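Long-range contacts in plant cysteine oxidase 2 (Arabidopsis thaliana, PDB 7CXZ), which oxidises N-terminal cysteines of target proteins with O2 at an iron centre, marking group VII ethylene response factors for degradation by the N-end rule pathway: residues 128-133 with 140-145; 200-205 with 224-229. One frame throughout, in Å; residues are numbered along the deposited sequence. Where two conformers were deposited one is given.

Contact 1 of 2, residues 128-133 with 140-145; sequences YDWVPD and DTRLAK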
ATOM      1  N   TYR A 128      -4.548  -1.726  10.212  1.00  8.73           N
ATOM      2  CA  TYR A 128      -4.338  -2.326  11.531  1.00  8.92           C
ATOM      3  C   TYR A 128      -2.856  -2.325  11.866  1.00  9.08           C
ATOM      4  O   TYR A 128      -2.003  -2.280  10.972  1.00  9.27           O
ATOM      5  CB  TYR A 128      -4.794  -3.790  11.588  1.00 10.20           C
ATOM      6  CG  TYR A 128      -6.173  -4.125  11.090  1.00 10.76           C
ATOM      7  CD1 TYR A 128      -6.392  -4.413   9.756  1.00 11.90           C
ATOM      8  CD2 TYR A 128      -7.250  -4.234  11.976  1.00 11.95           C
ATOM      9  CE1 TYR A 128      -7.662  -4.791   9.295  1.00 13.90           C
ATOM     10  CE2 TYR A 128      -8.519  -4.610  11.519  1.00 13.29           C
ATOM     11  CZ  TYR A 128      -8.709  -4.875  10.189  1.00 17.03           C
ATOM     12  OH  TYR A 128      -9.963  -5.258   9.717  1.00 21.07           O
ATOM     13  N   ASP A 129      -2.550  -2.457  13.167  1.00  9.37           N
ATOM     14  CA  ASP A 129      -1.208  -2.828  13.615  1.00  7.56           C
ATOM     15  C   ASP A 129      -1.297  -3.967  14.623  1.00  9.97           C
ATOM     16  O   ASP A 129      -2.277  -4.071  15.380  1.00 11.39           O
ATOM     17  CB  ASP A 129      -0.462  -1.631  14.243  1.00  9.22           C
ATOM     18  CG  ASP A 129       0.067  -0.694  13.187  1.00  8.24           C
ATOM     19  OD1 ASP A 129       0.850  -1.201  12.352  1.00  8.41           O
ATOM     20  OD2 ASP A 129      -0.325   0.491  13.181  1.00 10.87           O
ATOM     21  N   TRP A 130      -0.270  -4.816  14.643  1.00  9.73           N
ATOM     22  CA  TRP A 130      -0.250  -5.916  15.608  1.00 10.34           C
ATOM     23  C   TRP A 130      -0.217  -5.392  17.032  1.00 10.67           C
ATOM     24  O   TRP A 130       0.404  -4.368  17.323  1.00 11.95           O
ATOM     25  CB  TRP A 130       0.967  -6.829  15.410  1.00 11.28           C
ATOM     26  CG  TRP A 130       1.067  -7.398  14.053  1.00 10.96           C
ATOM     27  CD1 TRP A 130       2.106  -7.248  13.164  1.00 11.83           C
ATOM     28  CD2 TRP A 130       0.089  -8.211  13.398  1.00 10.11           C
ATOM     29  NE1 TRP A 130       1.818  -7.910  11.986  1.00 11.89           N
ATOM     30  CE2 TRP A 130       0.589  -8.512  12.107  1.00 12.42           C
ATOM     31  CE3 TRP A 130      -1.164  -8.704  13.771  1.00 11.09           C
ATOM     32  CZ2 TRP A 130      -0.125  -9.280  11.187  1.00 12.28           C
ATOM     33  CZ3 TRP A 130      -1.880  -9.467  12.850  1.00 12.43           C
ATOM     34  CH2 TRP A 130      -1.361  -9.751  11.582  1.00 12.89           C
ATOM     35  N   VAL A 131      -0.896  -6.108  17.922  1.00 10.28           N
ATOM     36  CA  VAL A 131      -0.689  -5.955  19.356  1.00 10.97           C
ATOM     37  C   VAL A 131       0.521  -6.810  19.718  1.00 12.90           C
ATOM     38  O   VAL A 131       0.451  -8.048  19.652  1.00 12.87           O
ATOM     39  CB  VAL A 131      -1.934  -6.375  20.146  1.00  9.68           C
ATOM     40  CG1 VAL A 131      -1.618  -6.308  21.643  1.00 12.40           C
ATOM     41  CG2 VAL A 131      -3.115  -5.468  19.801  1.00 11.65           C
ATOM     42  N   PRO A 132       1.662  -6.208  20.060  1.00 12.33           N
ATOM     43  CA  PRO A 132       2.862  -7.010  20.308  1.00 14.94           C
ATOM     44  C   PRO A 132       2.693  -7.953  21.489  1.00 15.14           C
ATOM     45  O   PRO A 132       2.027  -7.638  22.480  1.00 18.47           O
ATOM     46  CB  PRO A 132       3.945  -5.962  20.603  1.00 16.44           C
ATOM     47  CG  PRO A 132       3.389  -4.656  20.179  1.00 19.57           C
ATOM     48  CD  PRO A 132       1.891  -4.767  20.243  1.00 15.45           C
ATOM     49  N   ASP A 133       3.331  -9.115  21.374  1.00 17.66           N
ATOM     50  CA  ASP A 133       3.475 -10.051  22.497  1.00 21.39           C
ATOM     51  C   ASP A 133       2.126 -10.456  23.089  1.00 20.56           C
ATOM     52  O   ASP A 133       1.971 -10.551  24.306  1.00 20.65           O
ATOM     53  CB  ASP A 133       4.381  -9.458  23.579  1.00 18.46           C
ATOM     54  CG  ASP A 133       5.726  -9.048  23.027  1.00 26.04           C
ATOM     55  OD1 ASP A 133       6.301  -9.851  22.270  1.00 29.14           O
ATOM     56  OD2 ASP A 133       6.197  -7.927  23.313  1.00 33.48           O
ATOM     57  N   ASP A 140      -1.266 -19.038  13.071  1.00 18.47           N
ATOM     58  CA  ASP A 140      -1.419 -18.168  11.912  1.00 19.06           C
ATOM     59  C   ASP A 140      -2.330 -16.978  12.168  1.00 21.39           C
ATOM     60  O   ASP A 140      -2.569 -16.179  11.248  1.00 16.55           O
ATOM     61  CB  ASP A 140      -1.930 -18.985  10.717  1.00 21.82           C
ATOM     62  CG  ASP A 140      -3.338 -19.549  10.925  1.00 25.64           C
ATOM     63  OD1 ASP A 140      -3.974 -19.332  11.984  1.00 24.86           O
ATOM     64  OD2 ASP A 140      -3.824 -20.236   9.996  1.00 29.53           O
ATOM     65  N   THR A 141      -2.846 -16.826  13.386  1.00 15.71           N
ATOM     66  CA  THR A 141      -3.820 -15.790  13.699  1.00 14.61           C
ATOM     67  C   THR A 141      -3.330 -14.939  14.864  1.00 15.21           C
ATOM     68  O   THR A 141      -2.928 -15.471  15.902  1.00 15.63           O
ATOM     69  CB  THR A 141      -5.189 -16.416  14.011  1.00 19.88           C
ATOM     70  OG1 THR A 141      -5.558 -17.286  12.924  1.00 19.38           O
ATOM     71  CG2 THR A 141      -6.254 -15.364  14.240  1.00 17.21           C
ATOM     72  N   ARG A 142      -3.422 -13.621  14.706  1.00 14.29           N
ATOM     73  CA  ARG A 142      -2.820 -12.677  15.638  1.00 13.07           C
ATOM     74  C   ARG A 142      -3.763 -11.515  15.897  1.00 11.76           C
ATOM     75  O   ARG A 142      -4.521 -11.084  15.021  1.00 11.51           O
ATOM     76  CB  ARG A 142      -1.513 -12.097  15.096  1.00 12.41           C
ATOM     77  CG  ARG A 142      -0.367 -13.044  14.862  1.00 17.71           C
ATOM     78  CD  ARG A 142       0.865 -12.234  14.344  1.00 20.52           C
ATOM     79  NE  ARG A 142       1.408 -11.341  15.374  1.00 32.07           N
ATOM     80  CZ  ARG A 142       2.439 -10.499  15.217  1.00 31.18           C
ATOM     81  NH1 ARG A 142       3.083 -10.413  14.057  1.00 28.71           N
ATOM     82  NH2 ARG A 142       2.840  -9.746  16.246  1.00 30.31           N
ATOM     83  N   LEU A 143      -3.677 -10.970  17.109  1.00  9.59           N
ATOM     84  CA  LEU A 143      -4.502  -9.840  17.498  1.00  8.57           C
ATOM     85  C   LEU A 143      -3.940  -8.544  16.928  1.00 10.59           C
ATOM     86  O   LEU A 143      -2.728  -8.306  16.986  1.00 11.42           O
ATOM     87  CB  LEU A 143      -4.558  -9.747  19.024  1.00 12.61           C
ATOM     88  CG  LEU A 143      -5.428  -8.637  19.589  1.00 11.69           C
ATOM     89  CD1 LEU A 143      -6.911  -8.868  19.266  1.00 12.66           C
ATOM     90  CD2 LEU A 143      -5.217  -8.514  21.105  1.00 14.40           C
ATOM     91  N   ALA A 144      -4.835  -7.696  16.426  1.00 10.95           N
ATOM     92  CA  ALA A 144      -4.463  -6.414  15.838  1.00 10.51           C
ATOM     93  C   ALA A 144      -5.395  -5.307  16.314  1.00 12.28           C
ATOM     94  O   ALA A 144      -6.552  -5.544  16.663  1.00 12.56           O
ATOM     95  CB  ALA A 144      -4.516  -6.468  14.313  1.00 11.08           C
ATOM     96  N   LYS A 145      -4.859  -4.090  16.347  1.00 10.00           N
ATOM     97  CA  LYS A 145      -5.601  -2.890  16.700  0.57 11.19           C
ATOM     98  C   LYS A 145      -5.977  -2.138  15.428  1.00 12.25           C
ATOM     99  O   LYS A 145      -5.121  -1.912  14.562  1.00 11.22           O
ATOM    100  CB  LYS A 145      -4.759  -2.002  17.622  0.57 12.96           C
ATOM    101  CG  LYS A 145      -5.366  -0.629  17.929  0.57 15.81           C
ATOM    102  CD  LYS A 145      -6.553  -0.706  18.879  0.57 20.02           C
ATOM    103  CE  LYS A 145      -7.436   0.567  18.798  0.57 19.52           C
ATOM    104  NZ  LYS A 145      -8.382   0.614  17.632  0.57 15.15           N
TER
HETATM  105  O   HOH W   1      -0.393  -9.619  17.485  1.00 17.68           O
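Asp129 and Lys145 form an antiparallel hydrogen-bonded pair, Lys145 N to Asp129 O at 2.8 Å; the axes of 128-130 and 141-145 are inclined at 132°, well short of antiparallel, and the side chains of the non-hydrogen-bonded pair Trp130 and Ala144 diverge. Val131 N still reaches Leu143 O, 3.0 Å away and nearly straight at the hydrogen, though its own strand has already ended. The main side-chain contact is Arg142 on Trp130: the guanidinium lies flat over the indole, planes 13° apart, with CZ 3.7 Å from the centroid of the five-membered ring, a cation-pi stack. Arg142 is extended at chi2 and bent at chi3 (68°), a fold that lays CD over the six-membered ring as a CH-pi contact while the head covers the pyrrole. Arginine suits this place because its flat cation can match a flat ring. The indole edge meets Leu143 O in plane, CE3 to O 3.6 Å. Ala144 CB touches both Tyr128 CB and the Trp130 ring, a place a small methyl suits, and Val131 CG2 lies beside Leu143 CD2 at 3.9 Å. A water lies within hydrogen-bonding distance of Val131 O and Leu143 O and weakly accepts from Arg142 NE. The Asp129 carboxylate pairs with Lys147 and accepts from the backbone N of Gly167 and Asn168. This is the loop end of the hairpin of strands 122-130 and 141-153, flanked by strands 169-174 and 222-228.

Contact 2 of 2, residues 200-205 with 224-229; sequences FDYPFS and WLKERE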
ATOM      1  N   PHE A 200      -7.085 -12.713   6.276  1.00 12.09           N
ATOM      2  CA  PHE A 200      -8.508 -12.602   6.528  1.00 13.61           C
ATOM      3  C   PHE A 200      -8.699 -11.927   7.874  1.00 11.11           C
ATOM      4  O   PHE A 200      -8.025 -12.295   8.838  1.00 15.12           O
ATOM      5  CB  PHE A 200      -9.134 -13.995   6.553  1.00 14.98           C
ATOM      6  CG  PHE A 200      -9.119 -14.704   5.221  1.00 18.45           C
ATOM      7  CD1 PHE A 200      -9.408 -14.023   4.044  1.00 21.65           C
ATOM      8  CD2 PHE A 200      -8.848 -16.051   5.159  1.00 16.99           C
ATOM      9  CE1 PHE A 200      -9.402 -14.689   2.813  1.00 20.37           C
ATOM     10  CE2 PHE A 200      -8.854 -16.727   3.930  1.00 18.67           C
ATOM     11  CZ  PHE A 200      -9.124 -16.039   2.767  1.00 19.51           C
ATOM     12  N   ASP A 201      -9.596 -10.946   7.957  1.00 13.91           N
ATOM     13  CA  ASP A 201      -9.816 -10.283   9.231  1.00 16.12           C
ATOM     14  C   ASP A 201     -11.163 -10.685   9.833  1.00 18.66           C
ATOM     15  O   ASP A 201     -12.120 -10.988   9.110  1.00 16.22           O
ATOM     16  CB  ASP A 201      -9.681  -8.751   9.126  1.00 17.01           C
ATOM     17  CG  ASP A 201     -10.420  -8.135   7.952  1.00 20.09           C
ATOM     18  OD1 ASP A 201     -10.913  -8.846   7.042  1.00 18.02           O
ATOM     19  OD2 ASP A 201     -10.475  -6.888   7.924  1.00 21.37           O
ATOM     20  N   TYR A 202     -11.203 -10.721  11.171  1.00 13.15           N
ATOM     21  CA  TYR A 202     -12.346 -11.160  11.965  1.00 16.51           C
ATOM     22  C   TYR A 202     -12.563 -10.190  13.112  1.00 18.98           C
ATOM     23  O   TYR A 202     -11.597  -9.630  13.642  1.00 16.11           O
ATOM     24  CB  TYR A 202     -12.133 -12.568  12.542  1.00 15.89           C
ATOM     25  CG  TYR A 202     -11.968 -13.592  11.494  1.00 19.42           C
ATOM     26  CD1 TYR A 202     -13.075 -14.204  10.920  1.00 24.07           C
ATOM     27  CD2 TYR A 202     -10.715 -13.938  11.035  1.00 17.12           C
ATOM     28  CE1 TYR A 202     -12.938 -15.129   9.924  1.00 27.59           C
ATOM     29  CE2 TYR A 202     -10.562 -14.874  10.045  1.00 18.80           C
ATOM     30  CZ  TYR A 202     -11.682 -15.468   9.487  1.00 26.89           C
ATOM     31  OH  TYR A 202     -11.544 -16.391   8.480  1.00 29.77           O
ATOM     32  N   PRO A 203     -13.808  -9.995  13.539  1.00 16.38           N
ATOM     33  CA  PRO A 203     -14.053  -9.187  14.740  1.00 18.67           C
ATOM     34  C   PRO A 203     -13.394  -9.809  15.957  1.00 16.37           C
ATOM     35  O   PRO A 203     -13.158 -11.021  16.031  1.00 15.48           O
ATOM     36  CB  PRO A 203     -15.584  -9.193  14.894  1.00 22.90           C
ATOM     37  CG  PRO A 203     -16.129  -9.812  13.652  1.00 26.34           C
ATOM     38  CD  PRO A 203     -15.040 -10.573  12.966  1.00 20.00           C
ATOM     39  N   PHE A 204     -13.121  -8.950  16.940  1.00 16.71           N
ATOM     40  CA  PHE A 204     -12.511  -9.436  18.175  1.00 17.93           C
ATOM     41  C   PHE A 204     -13.329 -10.557  18.783  1.00 21.29           C
ATOM     42  O   PHE A 204     -12.775 -11.568  19.233  1.00 21.06           O
ATOM     43  CB  PHE A 204     -12.362  -8.308  19.189  1.00 17.52           C
ATOM     44  CG  PHE A 204     -11.814  -8.768  20.506  1.00 17.06           C
ATOM     45  CD1 PHE A 204     -10.448  -8.883  20.688  1.00 17.06           C
ATOM     46  CD2 PHE A 204     -12.660  -9.124  21.553  1.00 19.03           C
ATOM     47  CE1 PHE A 204      -9.918  -9.306  21.892  1.00 17.99           C
ATOM     48  CE2 PHE A 204     -12.143  -9.560  22.763  1.00 19.53           C
ATOM     49  CZ  PHE A 204     -10.770  -9.644  22.936  1.00 20.46           C
ATOM     50  N   SER A 205     -14.661 -10.401  18.782  1.00 22.16           N
ATOM     51  CA  SER A 205     -15.550 -11.367  19.414  1.00 24.23           C
ATOM     52  C   SER A 205     -15.581 -12.709  18.702  1.00 28.75           C
ATOM     53  O   SER A 205     -16.257 -13.619  19.187  1.00 32.52           O
ATOM     54  CB  SER A 205     -16.966 -10.796  19.484  1.00 29.27           C
ATOM     55  OG  SER A 205     -17.479 -10.607  18.172  1.00 38.18           O
ATOM     56  N   TRP A 224      -8.955  -9.929  14.825  1.00 12.17           N
ATOM     57  CA  TRP A 224      -8.038 -11.037  14.662  1.00 11.29           C
ATOM     58  C   TRP A 224      -7.732 -11.197  13.181  1.00 12.96           C
ATOM     59  O   TRP A 224      -8.655 -11.276  12.358  1.00 13.29           O
ATOM     60  CB  TRP A 224      -8.634 -12.330  15.206  1.00 13.39           C
ATOM     61  CG  TRP A 224      -8.874 -12.310  16.676  1.00 13.67           C
ATOM     62  CD1 TRP A 224     -10.051 -12.070  17.302  1.00 15.60           C
ATOM     63  CD2 TRP A 224      -7.899 -12.546  17.713  1.00 13.99           C
ATOM     64  NE1 TRP A 224      -9.884 -12.142  18.669  1.00 17.30           N
ATOM     65  CE2 TRP A 224      -8.576 -12.444  18.947  1.00 17.68           C
ATOM     66  CE3 TRP A 224      -6.533 -12.858  17.711  1.00 14.41           C
ATOM     67  CZ2 TRP A 224      -7.923 -12.619  20.178  1.00 14.92           C
ATOM     68  CZ3 TRP A 224      -5.885 -13.037  18.932  1.00 15.19           C
ATOM     69  CH2 TRP A 224      -6.586 -12.929  20.147  1.00 14.73           C
ATOM     70  N   LEU A 225      -6.452 -11.228  12.834  1.00 11.18           N
ATOM     71  CA  LEU A 225      -6.053 -11.387  11.437  1.00 11.47           C
ATOM     72  C   LEU A 225      -5.401 -12.742  11.236  1.00 12.85           C
ATOM     73  O   LEU A 225      -4.448 -13.086  11.941  1.00 11.18           O
ATOM     74  CB  LEU A 225      -5.098 -10.273  11.003  1.00 10.29           C
ATOM     75  CG  LEU A 225      -5.700  -8.997  10.415  1.00 15.45           C
ATOM     76  CD1 LEU A 225      -6.717  -8.365  11.352  1.00 13.26           C
ATOM     77  CD2 LEU A 225      -4.562  -8.000  10.077  1.00 11.76           C
ATOM     78  N   LYS A 226      -5.899 -13.499  10.250  1.00 13.14           N
ATOM     79  CA  LYS A 226      -5.430 -14.851   9.963  1.00 12.59           C
ATOM     80  C   LYS A 226      -4.661 -14.833   8.648  1.00 11.87           C
ATOM     81  O   LYS A 226      -5.213 -14.409   7.637  1.00 12.76           O
ATOM     82  CB  LYS A 226      -6.619 -15.814   9.881  1.00 15.75           C
ATOM     83  CG  LYS A 226      -6.252 -17.242   9.580  1.00 17.91           C
ATOM     84  CD  LYS A 226      -7.510 -18.143   9.594  1.00 20.72           C
ATOM     85  CE  LYS A 226      -7.849 -18.623  11.041  1.00 24.96           C
ATOM     86  NZ  LYS A 226      -6.919 -19.726  11.453  1.00 30.93           N
ATOM     87  N   GLU A 227      -3.404 -15.282   8.673  1.00 12.39           N
ATOM     88  CA  GLU A 227      -2.606 -15.401   7.449  1.00 16.04           C
ATOM     89  C   GLU A 227      -3.295 -16.291   6.434  1.00 15.70           C
ATOM     90  O   GLU A 227      -3.812 -17.357   6.781  1.00 15.40           O
ATOM     91  CB  GLU A 227      -1.239 -16.006   7.746  1.00 19.31           C
ATOM     92  CG  GLU A 227      -0.329 -15.130   8.513  1.00 20.41           C
ATOM     93  CD  GLU A 227       1.079 -15.704   8.610  1.00 26.71           C
ATOM     94  OE1 GLU A 227       1.502 -16.465   7.709  1.00 32.58           O
ATOM     95  OE2 GLU A 227       1.778 -15.353   9.575  1.00 33.56           O
ATOM     96  N   ARG A 228      -3.243 -15.896   5.161  1.00 15.96           N
ATOM     97  CA  ARG A 228      -3.792 -16.754   4.115  1.00 18.75           C
ATOM     98  C   ARG A 228      -2.963 -16.624   2.841  1.00 22.97           C
ATOM     99  O   ARG A 228      -2.352 -15.582   2.574  1.00 18.03           O
ATOM    100  CB  ARG A 228      -5.273 -16.442   3.851  1.00 15.81           C
ATOM    101  CG  ARG A 228      -5.551 -15.008   3.419  1.00 15.59           C
ATOM    102  CD  ARG A 228      -5.653 -14.942   1.916  1.00 16.02           C
ATOM    103  NE  ARG A 228      -6.089 -13.637   1.436  1.00 14.51           N
ATOM    104  CZ  ARG A 228      -5.818 -13.213   0.212  1.00 14.87           C
ATOM    105  NH1 ARG A 228      -5.121 -13.985  -0.622  1.00 16.97           N
ATOM    106  NH2 ARG A 228      -6.234 -12.023  -0.172  1.00 14.65           N
ATOM    107  N   GLU A 229      -2.956 -17.698   2.043  1.00 21.39           N
ATOM    108  CA  GLU A 229      -2.096 -17.730   0.869  1.00 21.30           C
ATOM    109  C   GLU A 229      -2.566 -16.739  -0.196  1.00 23.13           C
ATOM    110  O   GLU A 229      -3.765 -16.519  -0.389  1.00 19.45           O
ATOM    111  CB  GLU A 229      -2.042 -19.140   0.283  1.00 27.01           C
TER
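Phe200 presents one face of its ring to Arg228, whose CG sits over the centre, 3.6 Å from the centroid and 6° off the ring normal, in a CH-pi contact. CB, CD and NE of the arginine also touch the ring, so its aliphatic stem does the covering, with the guanidinium plane turned 29° from the phenyl. The stem gets there because CG stands between the backbone N and the carbonyl carbon (chi1 59°). The charged head turns to Asp234 in a salt bridge, and NH1 also donates to Glu229 O at 2.9 Å. With an alanine at Arg228, that ring face would probably lose its aliphatic cover and Asp234 its cationic mate. Behind these side chains, strands 198-203 and 222-228 run antiparallel at the edge of one sheet of the cupin fold, the double-stranded beta-helix of the cysteine dioxygenase family. Phe200 with Lys226 and Tyr202 with Trp224 are hydrogen-bonded pairs, each closed by two backbone bonds; Lys226 N to Phe200 O, 2.8 Å, is nearly straight. Asp201 and Leu225 form the non-hydrogen-bonded pair between them, Asp201 CB to Leu225 CD1 3.7 Å, on the face turned toward strand 103-107, where a leucine suits the burial. On the other face the Tyr202 ring brings its edge to Lys226 CB, 4.1 Å from CE2, the lysine chain running on to a salt bridge with Asp140. Past Pro203, the indole of Trp224 meets the 3-10 turn edge-on: NE1 makes a weak hydrogen bond to Phe204 O at 3.0 Å. Its apolar surface packs against Leu143 and Pro137, and the Phe204 ring lies nearly parallel to the indole but slid well aside.

Contact 1 and contact 2 lie in the same antiparallel sheet, their centres about 10 Å apart, and adjoin where strand 141-153 pairs with strand 222-228: Asp140 O is 2.9 Å from Glu227 N, a probable hydrogen bond. Both are partly buried, but none of the touching residues of 128-133 with 140-145 is fully exposed, whereas 200-205 with 224-229 includes one of the two outermost strands of the sheet and an exposed phenylalanine. Each covers an aromatic face with an arginine, by a flat cation-pi stack in contact 1 and by the aliphatic stem in contact 2. Across them, Tyr128 OH lies 2.5 Å from Asp201 OD2, a probable hydrogen bond joining an inner strand to strand 198-203.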